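Local structure of variant surface glycoprotein MITAT 1.1 (Trypanosoma brucei brucei, 5LY9) at residues S37-I42 with L262-E267; A44-V49 with Y71-T76; N128-A133 with T184-T189. The protein forms a dense, GPI-anchored coat on the parasite surface and, as one of many antigenically distinct variants, helps the trypanosome evade the host immune response. All coordinates share one frame; numbering follows the deposited sequence. Where two conformers were deposited one is given.

Contact 1: S37-I42 with L262-E267; sequences SNIQKI and LAYTNE. With NAG (2-acetamido-2-deoxy-beta-D-glucopyranose), chain C.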
loop_
_atom_site.group_PDB
_atom_site.type_symbol
_atom_site.label_atom_id
_atom_site.label_comp_id
_atom_site.label_asym_id
_atom_site.label_seq_id
_atom_site.Cartn_x
_atom_site.Cartn_y
_atom_site.Cartn_z
ATOM N N SER A 37 -13.544 1.752 -4.651
ATOM C CA SER A 37 -14.841 1.434 -5.124
ATOM C C SER A 37 -15.926 2.343 -4.524
ATOM O O SER A 37 -16.780 2.831 -5.241
ATOM C CB SER A 37 -15.170 -0.033 -4.855
ATOM O OG SER A 37 -16.468 -0.322 -5.280
ATOM N N ASN A 38 -15.880 2.551 -3.230
ATOM C CA ASN A 38 -16.802 3.485 -2.559
ATOM C C ASN A 38 -16.699 4.920 -3.079
ATOM O O ASN A 38 -17.720 5.573 -3.353
ATOM C CB ASN A 38 -16.626 3.484 -1.045
ATOM C CG ASN A 38 -17.268 2.287 -0.365
ATOM O OD1 ASN A 38 -17.916 1.429 -1.004
ATOM N ND2 ASN A 38 -17.141 2.256 0.934
ATOM N N ILE A 39 -15.478 5.367 -3.265
ATOM C CA ILE A 39 -15.255 6.699 -3.884
ATOM C C ILE A 39 -15.882 6.785 -5.269
ATOM O O ILE A 39 -16.541 7.763 -5.633
ATOM C CB ILE A 39 -13.734 6.995 -3.929
ATOM C CG1 ILE A 39 -13.227 7.284 -2.505
ATOM C CG2 ILE A 39 -13.438 8.200 -4.830
ATOM C CD1 ILE A 39 -11.715 7.248 -2.311
ATOM N N GLN A 40 -15.647 5.756 -6.051
ATOM C CA GLN A 40 -16.293 5.591 -7.364
ATOM C C GLN A 40 -17.773 5.584 -7.387
ATOM O O GLN A 40 -18.349 6.212 -8.281
ATOM C CB GLN A 40 -15.775 4.411 -8.163
ATOM C CG GLN A 40 -14.284 4.500 -8.519
ATOM C CD GLN A 40 -13.826 3.175 -9.110
ATOM O OE1 GLN A 40 -14.008 2.109 -8.489
ATOM N NE2 GLN A 40 -13.263 3.223 -10.318
ATOM N N LYS A 41 -18.377 4.867 -6.448
ATOM C CA LYS A 41 -19.820 4.805 -6.363
ATOM C C LYS A 41 -20.382 6.198 -6.069
ATOM O O LYS A 41 -21.452 6.541 -6.564
ATOM C CB LYS A 41 -20.233 3.861 -5.243
ATOM C CG LYS A 41 -19.966 2.415 -5.622
ATOM C CD LYS A 41 -20.408 1.495 -4.487
ATOM C CE LYS A 41 -20.099 0.048 -4.869
ATOM N NZ LYS A 41 -20.373 -0.837 -3.727
ATOM N N ILE A 42 -19.700 6.968 -5.221
ATOM C CA ILE A 42 -20.161 8.322 -4.896
ATOM C C ILE A 42 -19.946 9.252 -6.062
ATOM O O ILE A 42 -20.825 10.135 -6.334
ATOM C CB ILE A 42 -19.526 8.837 -3.590
ATOM C CG1 ILE A 42 -19.917 7.934 -2.408
ATOM C CG2 ILE A 42 -20.022 10.202 -3.192
ATOM C CD1 ILE A 42 -19.079 8.227 -1.206
ATOM N N LEU A 262 -16.021 6.776 7.823
ATOM C CA LEU A 262 -16.709 8.046 7.519
ATOM C C LEU A 262 -16.215 8.711 6.251
ATOM O O LEU A 262 -17.041 9.123 5.388
ATOM C CB LEU A 262 -16.530 9.036 8.728
ATOM C CG LEU A 262 -17.263 8.569 9.994
ATOM C CD1 LEU A 262 -16.948 9.490 11.175
ATOM C CD2 LEU A 262 -18.757 8.418 9.723
ATOM N N ALA A 263 -14.904 8.726 6.065
ATOM C CA ALA A 263 -14.323 9.357 4.891
ATOM C C ALA A 263 -14.806 8.801 3.552
ATOM O O ALA A 263 -14.740 9.506 2.555
ATOM C CB ALA A 263 -12.756 9.334 4.971
ATOM N N TYR A 264 -15.234 7.552 3.513
ATOM C CA TYR A 264 -15.486 6.834 2.285
ATOM C C TYR A 264 -16.895 6.282 2.173
ATOM O O TYR A 264 -17.155 5.497 1.278
ATOM C CB TYR A 264 -14.459 5.663 2.108
ATOM C CG TYR A 264 -13.051 6.087 2.461
ATOM C CD1 TYR A 264 -12.400 7.106 1.767
ATOM C CD2 TYR A 264 -12.352 5.465 3.524
ATOM C CE1 TYR A 264 -11.135 7.504 2.154
ATOM C CE2 TYR A 264 -11.081 5.827 3.868
ATOM C CZ TYR A 264 -10.441 6.867 3.193
ATOM O OH TYR A 264 -9.195 7.294 3.535
ATOM N N THR A 265 -17.821 6.826 2.989
ATOM C CA THR A 265 -19.199 6.384 2.984
ATOM C C THR A 265 -20.099 7.571 3.063
ATOM O O THR A 265 -19.665 8.669 3.430
ATOM C CB THR A 265 -19.496 5.484 4.222
ATOM O OG1 THR A 265 -18.981 6.094 5.398
ATOM C CG2 THR A 265 -18.816 4.143 4.080
ATOM N N ASN A 266 -21.337 7.366 2.668
ATOM C CA ASN A 266 -22.370 8.375 2.822
ATOM C C ASN A 266 -22.648 8.695 4.274
ATOM O O ASN A 266 -22.560 7.850 5.169
ATOM C CB ASN A 266 -23.637 7.892 2.128
ATOM C CG ASN A 266 -23.546 7.918 0.580
ATOM O OD1 ASN A 266 -23.129 8.926 -0.060
ATOM N ND2 ASN A 266 -24.018 6.851 -0.030
ATOM N N GLU A 267 -22.992 9.948 4.525
ATOM C CA GLU A 267 -23.373 10.394 5.874
ATOM C C GLU A 267 -24.737 9.806 6.222
ATOM O O GLU A 267 -25.528 9.463 5.345
ATOM C CB GLU A 267 -23.370 11.914 5.929
ATOM C CG GLU A 267 -21.932 12.397 5.749
ATOM C CD GLU A 267 -21.720 13.930 5.694
ATOM O OE1 GLU A 267 -22.713 14.688 5.567
ATOM O OE2 GLU A 267 -20.537 14.317 5.601
HETATM C C1 NAG C . -24.074 6.738 -1.458
HETATM C C2 NAG C . -23.621 5.406 -2.036
HETATM C C3 NAG C . -23.908 5.299 -3.492
HETATM C C4 NAG C . -25.408 5.562 -3.689
HETATM C C5 NAG C . -25.778 6.916 -3.105
HETATM C C6 NAG C . -27.270 7.272 -3.173
HETATM C C7 NAG C . -21.707 4.325 -0.973
HETATM C C8 NAG C . -20.214 4.218 -0.819
HETATM N N2 NAG C . -22.188 5.238 -1.822
HETATM O O3 NAG C . -23.604 3.984 -3.940
HETATM O O4 NAG C . -25.632 5.592 -5.096
HETATM O O5 NAG C . -25.462 6.906 -1.736
HETATM O O6 NAG C . -28.048 6.175 -2.669
HETATM O O7 NAG C . -22.454 3.625 -0.328
#

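Contact 2: A44-V49 with Y71-T76; sequences AAEYKV and YFARKT. With NAG (2-acetamido-2-deoxy-beta-D-glucopyranose), chain B; NAG (2-acetamido-2-deoxy-beta-D-glucopyranose), chain C.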
loop_
_atom_site.group_PDB
_atom_site.type_symbol
_atom_site.label_atom_id
_atom_site.label_comp_id
_atom_site.label_asym_id
_atom_site.label_seq_id
_atom_site.Cartn_x
_atom_site.Cartn_y
_atom_site.Cartn_z
ATOM N N ALA A 44 -20.125 8.176 -9.126
ATOM C CA ALA A 44 -21.213 7.822 -10.045
ATOM C C ALA A 44 -22.516 8.536 -9.650
ATOM O O ALA A 44 -23.252 9.028 -10.496
ATOM C CB ALA A 44 -21.406 6.340 -10.089
ATOM N N ALA A 45 -22.784 8.646 -8.365
ATOM C CA ALA A 45 -23.983 9.324 -7.914
ATOM C C ALA A 45 -23.946 10.820 -8.257
ATOM O O ALA A 45 -24.965 11.387 -8.710
ATOM C CB ALA A 45 -24.201 9.109 -6.440
ATOM N N GLU A 46 -22.781 11.466 -8.067
ATOM C CA GLU A 46 -22.592 12.802 -8.521
ATOM C C GLU A 46 -22.948 12.941 -9.988
ATOM O O GLU A 46 -23.687 13.840 -10.393
ATOM C CB GLU A 46 -21.153 13.272 -8.246
ATOM C CG GLU A 46 -20.880 14.686 -8.728
ATOM C CD GLU A 46 -19.439 15.087 -8.782
ATOM O OE1 GLU A 46 -18.560 14.362 -8.316
ATOM O OE2 GLU A 46 -19.155 16.191 -9.302
ATOM N N TYR A 47 -22.421 12.013 -10.786
ATOM C CA TYR A 47 -22.660 12.056 -12.228
ATOM C C TYR A 47 -24.158 11.899 -12.571
ATOM O O TYR A 47 -24.693 12.605 -13.403
ATOM C CB TYR A 47 -21.842 11.024 -12.961
ATOM C CG TYR A 47 -20.424 11.372 -13.305
ATOM C CD1 TYR A 47 -20.109 12.571 -13.899
ATOM C CD2 TYR A 47 -19.407 10.449 -13.192
ATOM C CE1 TYR A 47 -18.788 12.917 -14.230
ATOM C CE2 TYR A 47 -18.103 10.780 -13.556
ATOM C CZ TYR A 47 -17.805 12.007 -14.082
ATOM O OH TYR A 47 -16.537 12.321 -14.536
ATOM N N LYS A 48 -24.832 10.969 -11.915
ATOM C CA LYS A 48 -26.250 10.695 -12.218
ATOM C C LYS A 48 -27.071 11.909 -11.953
ATOM O O LYS A 48 -27.893 12.293 -12.773
ATOM C CB LYS A 48 -26.792 9.472 -11.469
ATOM C CG LYS A 48 -26.097 8.216 -11.941
ATOM C CD LYS A 48 -26.697 6.939 -11.439
ATOM C CE LYS A 48 -25.674 5.869 -11.185
ATOM N NZ LYS A 48 -26.327 4.564 -10.950
ATOM N N VAL A 49 -26.889 12.516 -10.781
ATOM C CA VAL A 49 -27.678 13.744 -10.473
ATOM C C VAL A 49 -27.318 14.843 -11.445
ATOM O O VAL A 49 -28.195 15.550 -11.938
ATOM C CB VAL A 49 -27.557 14.187 -8.996
ATOM C CG1 VAL A 49 -28.513 15.310 -8.735
ATOM C CG2 VAL A 49 -27.850 13.021 -8.020
ATOM N N TYR A 71 -23.487 17.504 -2.660
ATOM C CA TYR A 71 -23.142 16.593 -1.603
ATOM C C TYR A 71 -22.302 15.430 -2.077
ATOM O O TYR A 71 -21.227 15.129 -1.535
ATOM C CB TYR A 71 -24.391 16.150 -0.881
ATOM C CG TYR A 71 -24.236 14.976 -0.031
ATOM C CD1 TYR A 71 -23.887 15.088 1.284
ATOM C CD2 TYR A 71 -24.451 13.733 -0.561
ATOM C CE1 TYR A 71 -23.676 13.982 2.033
ATOM C CE2 TYR A 71 -24.236 12.628 0.145
ATOM C CZ TYR A 71 -23.874 12.734 1.483
ATOM O OH TYR A 71 -23.752 11.557 2.252
ATOM N N PHE A 72 -22.766 14.783 -3.109
ATOM C CA PHE A 72 -21.983 13.658 -3.617
ATOM C C PHE A 72 -20.619 14.111 -4.129
ATOM O O PHE A 72 -19.613 13.433 -3.908
ATOM C CB PHE A 72 -22.734 12.931 -4.765
ATOM C CG PHE A 72 -23.978 12.206 -4.309
ATOM C CD1 PHE A 72 -23.931 11.300 -3.284
ATOM C CD2 PHE A 72 -25.188 12.392 -4.958
ATOM C CE1 PHE A 72 -25.081 10.604 -2.821
ATOM C CE2 PHE A 72 -26.350 11.750 -4.505
ATOM C CZ PHE A 72 -26.293 10.880 -3.452
ATOM N N ALA A 73 -20.565 15.240 -4.808
ATOM C CA ALA A 73 -19.264 15.806 -5.198
ATOM C C ALA A 73 -18.326 16.031 -4.024
ATOM O O ALA A 73 -17.180 15.560 -4.064
ATOM C CB ALA A 73 -19.448 17.082 -5.954
ATOM N N ARG A 74 -18.779 16.693 -2.988
ATOM C CA ARG A 74 -17.902 16.863 -1.810
ATOM C C ARG A 74 -17.445 15.539 -1.285
ATOM O O ARG A 74 -16.291 15.388 -0.885
ATOM C CB ARG A 74 -18.536 17.687 -0.660
ATOM C CG ARG A 74 -18.547 19.161 -0.937
ATOM C CD ARG A 74 -18.603 19.953 0.366
ATOM N NE ARG A 74 -18.617 21.371 0.114
ATOM C CZ ARG A 74 -18.823 22.286 1.032
ATOM N NH1 ARG A 74 -18.992 21.958 2.325
ATOM N NH2 ARG A 74 -18.849 23.546 0.675
ATOM N N LYS A 75 -18.354 14.578 -1.223
ATOM C CA LYS A 75 -18.029 13.318 -0.598
ATOM C C LYS A 75 -17.045 12.505 -1.417
ATOM O O LYS A 75 -16.137 11.898 -0.842
ATOM C CB LYS A 75 -19.248 12.503 -0.288
ATOM C CG LYS A 75 -20.048 13.124 0.874
ATOM C CD LYS A 75 -19.361 13.010 2.263
ATOM C CE LYS A 75 -19.310 11.584 2.756
ATOM N NZ LYS A 75 -18.336 11.260 3.806
ATOM N N THR A 76 -17.198 12.448 -2.739
ATOM C CA THR A 76 -16.233 11.695 -3.534
ATOM C C THR A 76 -14.883 12.416 -3.642
ATOM O O THR A 76 -13.845 11.838 -3.471
ATOM C CB THR A 76 -16.803 11.343 -4.909
ATOM O OG1 THR A 76 -15.896 10.461 -5.543
ATOM C CG2 THR A 76 -17.045 12.586 -5.773
HETATM C C1 NAG B . -26.630 4.683 -5.507
HETATM C C2 NAG B . -27.089 5.133 -6.860
HETATM C C3 NAG B . -28.045 4.142 -7.524
HETATM C C4 NAG B . -27.471 2.723 -7.490
HETATM C C5 NAG B . -27.091 2.441 -6.042
HETATM C C6 NAG B . -26.529 1.055 -5.788
HETATM C C7 NAG B . -27.380 7.422 -7.603
HETATM C C8 NAG B . -28.232 8.642 -7.555
HETATM N N2 NAG B . -27.778 6.422 -6.851
HETATM O O3 NAG B . -28.345 4.507 -8.900
HETATM O O4 NAG B . -28.339 1.727 -8.143
HETATM O O5 NAG B . -26.084 3.392 -5.609
HETATM O O6 NAG B . -25.398 0.909 -6.604
HETATM O O7 NAG B . -26.353 7.351 -8.231
HETATM C C1 NAG C . -24.074 6.738 -1.458
HETATM C C2 NAG C . -23.621 5.406 -2.036
HETATM C C3 NAG C . -23.908 5.299 -3.492
HETATM C C4 NAG C . -25.408 5.562 -3.689
HETATM C C5 NAG C . -25.778 6.916 -3.105
HETATM C C6 NAG C . -27.270 7.272 -3.173
HETATM C C7 NAG C . -21.707 4.325 -0.973
HETATM C C8 NAG C . -20.214 4.218 -0.819
HETATM N N2 NAG C . -22.188 5.238 -1.822
HETATM O O3 NAG C . -23.604 3.984 -3.940
HETATM O O4 NAG C . -25.632 5.592 -5.096
HETATM O O5 NAG C . -25.462 6.906 -1.736
HETATM O O6 NAG C . -28.048 6.175 -2.669
HETATM O O7 NAG C . -22.454 3.625 -0.328
#

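Contact 3: N128-A133 with T184-T189; sequences NADTAA and TTSTGT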
loop_
_atom_site.group_PDB
_atom_site.type_symbol
_atom_site.label_atom_id
_atom_site.label_comp_id
_atom_site.label_asym_id
_atom_site.label_seq_id
_atom_site.Cartn_x
_atom_site.Cartn_y
_atom_site.Cartn_z
ATOM N N ASN A 128 9.202 -33.180 24.385
ATOM C CA ASN A 128 10.429 -33.658 25.064
ATOM C C ASN A 128 11.598 -33.313 24.169
ATOM O O ASN A 128 11.447 -32.946 22.976
ATOM C CB ASN A 128 10.435 -35.171 25.325
ATOM C CG ASN A 128 10.266 -36.000 24.059
ATOM O OD1 ASN A 128 11.134 -36.113 23.213
ATOM N ND2 ASN A 128 9.171 -36.660 23.978
ATOM N N ALA A 129 12.777 -33.422 24.747
ATOM C CA ALA A 129 13.986 -32.966 24.052
ATOM C C ALA A 129 14.379 -33.769 22.870
ATOM O O ALA A 129 15.240 -33.298 22.077
ATOM C CB ALA A 129 15.137 -32.830 24.994
ATOM N N ASP A 130 13.821 -34.991 22.729
ATOM C CA ASP A 130 14.276 -35.936 21.700
ATOM C C ASP A 130 13.491 -36.080 20.400
ATOM O O ASP A 130 13.848 -36.900 19.538
ATOM C CB ASP A 130 14.350 -37.348 22.329
ATOM C CG ASP A 130 15.300 -37.429 23.496
ATOM O OD1 ASP A 130 16.159 -36.562 23.653
ATOM O OD2 ASP A 130 15.163 -38.391 24.304
ATOM N N THR A 131 12.389 -35.333 20.298
ATOM C CA THR A 131 11.410 -35.552 19.279
ATOM C C THR A 131 11.255 -34.270 18.513
ATOM O O THR A 131 10.547 -33.325 18.942
ATOM C CB THR A 131 10.117 -36.027 19.875
ATOM O OG1 THR A 131 10.398 -37.089 20.813
ATOM C CG2 THR A 131 9.220 -36.480 18.827
ATOM N N ALA A 132 11.943 -34.212 17.386
ATOM C CA ALA A 132 11.804 -33.052 16.463
ATOM C C ALA A 132 10.405 -33.035 15.849
ATOM O O ALA A 132 9.822 -34.050 15.532
ATOM C CB ALA A 132 12.835 -33.112 15.342
ATOM N N ALA A 133 9.870 -31.836 15.653
ATOM C CA ALA A 133 8.720 -31.648 14.819
ATOM C C ALA A 133 9.022 -32.176 13.457
ATOM O O ALA A 133 10.181 -32.122 13.007
ATOM C CB ALA A 133 8.432 -30.142 14.739
ATOM N N THR A 184 12.866 -30.988 29.978
ATOM C CA THR A 184 13.987 -31.543 30.694
ATOM C C THR A 184 15.019 -32.141 29.738
ATOM O O THR A 184 14.715 -32.455 28.587
ATOM C CB THR A 184 13.499 -32.641 31.654
ATOM O OG1 THR A 184 12.775 -33.637 30.914
ATOM C CG2 THR A 184 12.519 -32.064 32.650
ATOM N N THR A 185 16.236 -32.353 30.261
ATOM C CA THR A 185 17.307 -32.918 29.447
ATOM C C THR A 185 16.923 -34.374 29.119
ATOM O O THR A 185 16.244 -35.040 29.893
ATOM C CB THR A 185 18.641 -32.923 30.147
ATOM O OG1 THR A 185 18.420 -33.480 31.428
ATOM C CG2 THR A 185 19.126 -31.577 30.294
ATOM N N SER A 186 17.372 -34.826 27.978
ATOM C CA SER A 186 17.286 -36.241 27.635
ATOM C C SER A 186 18.493 -36.466 26.793
ATOM O O SER A 186 19.583 -36.621 27.383
ATOM C CB SER A 186 15.929 -36.557 27.035
ATOM O OG SER A 186 15.814 -37.959 26.728
ATOM N N THR A 187 18.379 -36.431 25.472
ATOM C CA THR A 187 19.509 -36.572 24.523
ATOM C C THR A 187 19.600 -35.367 23.565
ATOM O O THR A 187 20.661 -34.781 23.403
ATOM C CB THR A 187 19.414 -37.890 23.737
ATOM O OG1 THR A 187 19.467 -38.926 24.708
ATOM C CG2 THR A 187 20.575 -38.033 22.757
ATOM N N GLY A 188 18.491 -35.002 22.954
ATOM C CA GLY A 188 18.479 -33.825 22.035
ATOM C C GLY A 188 18.752 -32.522 22.752
ATOM O O GLY A 188 18.419 -32.342 23.929
ATOM N N THR A 189 19.408 -31.607 22.072
ATOM C CA THR A 189 19.718 -30.304 22.670
ATOM C C THR A 189 19.612 -29.251 21.568
ATOM O O THR A 189 19.613 -29.585 20.410
ATOM C CB THR A 189 21.165 -30.218 23.196
ATOM O OG1 THR A 189 22.092 -30.331 22.091
ATOM C CG2 THR A 189 21.459 -31.249 24.201
HETATM O O HOH W 1 12.894 -34.045 27.468
#

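Contact 1: S37-I42 with L262-E267
The N-linked glycosylation site of this A-type N-terminal domain is built where the loop carrying N266, between helices 244-254 and 275-285, packs on I42 and N38 of helix 24-55. N266 ND2 is bonded covalently to C1 of the first N-acetylglucosamine at 1.4 Å, and its OD1 lies near CG1 of I42. The sugar touches both segments. Its acetamido methyl, C8, comes to 3.6 Å from CG of N38, with the carbonyl oxygen of Y264 also close by. Its amide nitrogen N2 sits 3.6 Å from CG1 of I42, and K41 passes O3 with its CB at 3.6 Å. N38 meets the loop backbone directly: its CB is 3.1 Å from the backbone O of Y264, and ND2 gives that same O a weak, strongly bent hydrogen bond (3.3 Å, 124° at the hydrogen), while a second weak bond goes to A259 O. N38 and T265 lie alongside each other here. I39 and the Y264 ring point the same way, side by side, while the methyl of A263 covers one ring face. I39 also packs on L80 of the second subunit. Across the segments, its CD1 approaches Y264 CD1 obliquely at 4.1 Å.

Contact 2: A44-V49 with Y71-T76
F72 of helix 62-114 is laid flat against A45 of helix 24-55, in the antiparallel pair of helices that forms the stem of the molecule. The segment axes come within 8.2 Å of each other at 156° between their directions. CG of F72 stands beside its backbone N (chi1 -68°), which carries the ring across to the partner helix. There the methyl CB of A45 rests over the ring centre, 3.6 Å from the centroid and almost on its normal, a CH-pi contact. Y71 CD2 lies over the opposite face, toward the rim. V49 crosses F72 at about a right angle and brings CG2 to the ring edge, 4.0 Å from CE2. At the outer end, F72 CZ reaches C6 of the first N-acetylglucosamine at 3.7 Å.

E46 meets the partner helix at A73 and T76. Its CG lies opposite the backbone N (chi1 179°) and the rest of the chain is extended, a shape that lays the carboxylate along A73, with CD 3.5 Å from A73 CB. OE1 also lies 3.5 Å from CG2 of T76, whose hydroxyl is turned to I39 O instead. The polar ends of E46 are taken up elsewhere: OE1 by a salt bridge to K43, OE2 by Y47 OH of the second subunit. K48 bends to the second N-acetylglucosamine, its NZ giving O3 a 2.9 Å hydrogen bond. The chemistry thus divides the contact: an apolar patch around the F72 ring, which the first sugar also touches, and a buried carboxylate whose charge is probably eased by K43 and the dimer partner.

Contact 3: N128-A133 with T184-T189
With CG of D130 beside its own backbone N (chi1 -60°) and OG of S186 swung to the far side of its N (chi1 -178°), the hydroxyl is brought up to the carboxylate, and S186 OG gives OD2 a short hydrogen bond of 2.5 Å. The hydroxyl arrives on the syn side, somewhat out of the carboxylate plane. The other oxygen serves the backbone. T187 N reaches the syn lone pair of OD1 at 2.9 Å, while G188 N meets the same atom nearly along the C-O axis, also at 2.9 Å and almost straight (171° at the hydrogen). Three donors from consecutive residues therefore grip one carboxylate, which fixes its rotation and would be expected to favour the ionised form.

Next to it, A129 turns its methyl toward the other loop, resting against the carbonyl oxygens of T184 and G188. Its own carbonyl oxygen receives a CA-H...O contact from G188, with CA and O 3.3 Å apart. A water links the loops as well, accepting from A129 N at 2.8 Å and donating to T184 O at 2.7 Å.

D130 is itself positioned by N128, whose OD1 accepts in its carbonyl plane from D130 N at 3.0 Å and from T131 OG1. Outside the two segments, K122 is hydrogen-bonded through its backbone to T189, and the C123-C190 disulfide ties the same two regions together. This is an Asx turn at the head of a type I beta turn from N128 to T131, its aspartate holding a neighbouring loop by successive backbone N-H groups, within the loop-rich lobe that crowns the helical stem of an A-type VSG domain.

Contacts 1 and 2 are neighbours, their centres 10 Å apart. They share helix 24-55 and the first N-acetylglucosamine, and they are joined directly: T76 OG1 lies 2.8 Å from I39 O, and Y71 OH lies 2.9 Å from E267 N. Both also reach the second subunit, so glycan, helix pair and dimer interface meet in one region. Contact 3 stands alone at the other end of the elongated molecule, its centre about 57 Å from that of contact 1 and 66 Å from that of contact 2. Along the chain, 37-42 comes first, contacts 2 and 3 follow in turn, and 262-267 comes last, as the chain returns from the loop-rich lobe to the stem.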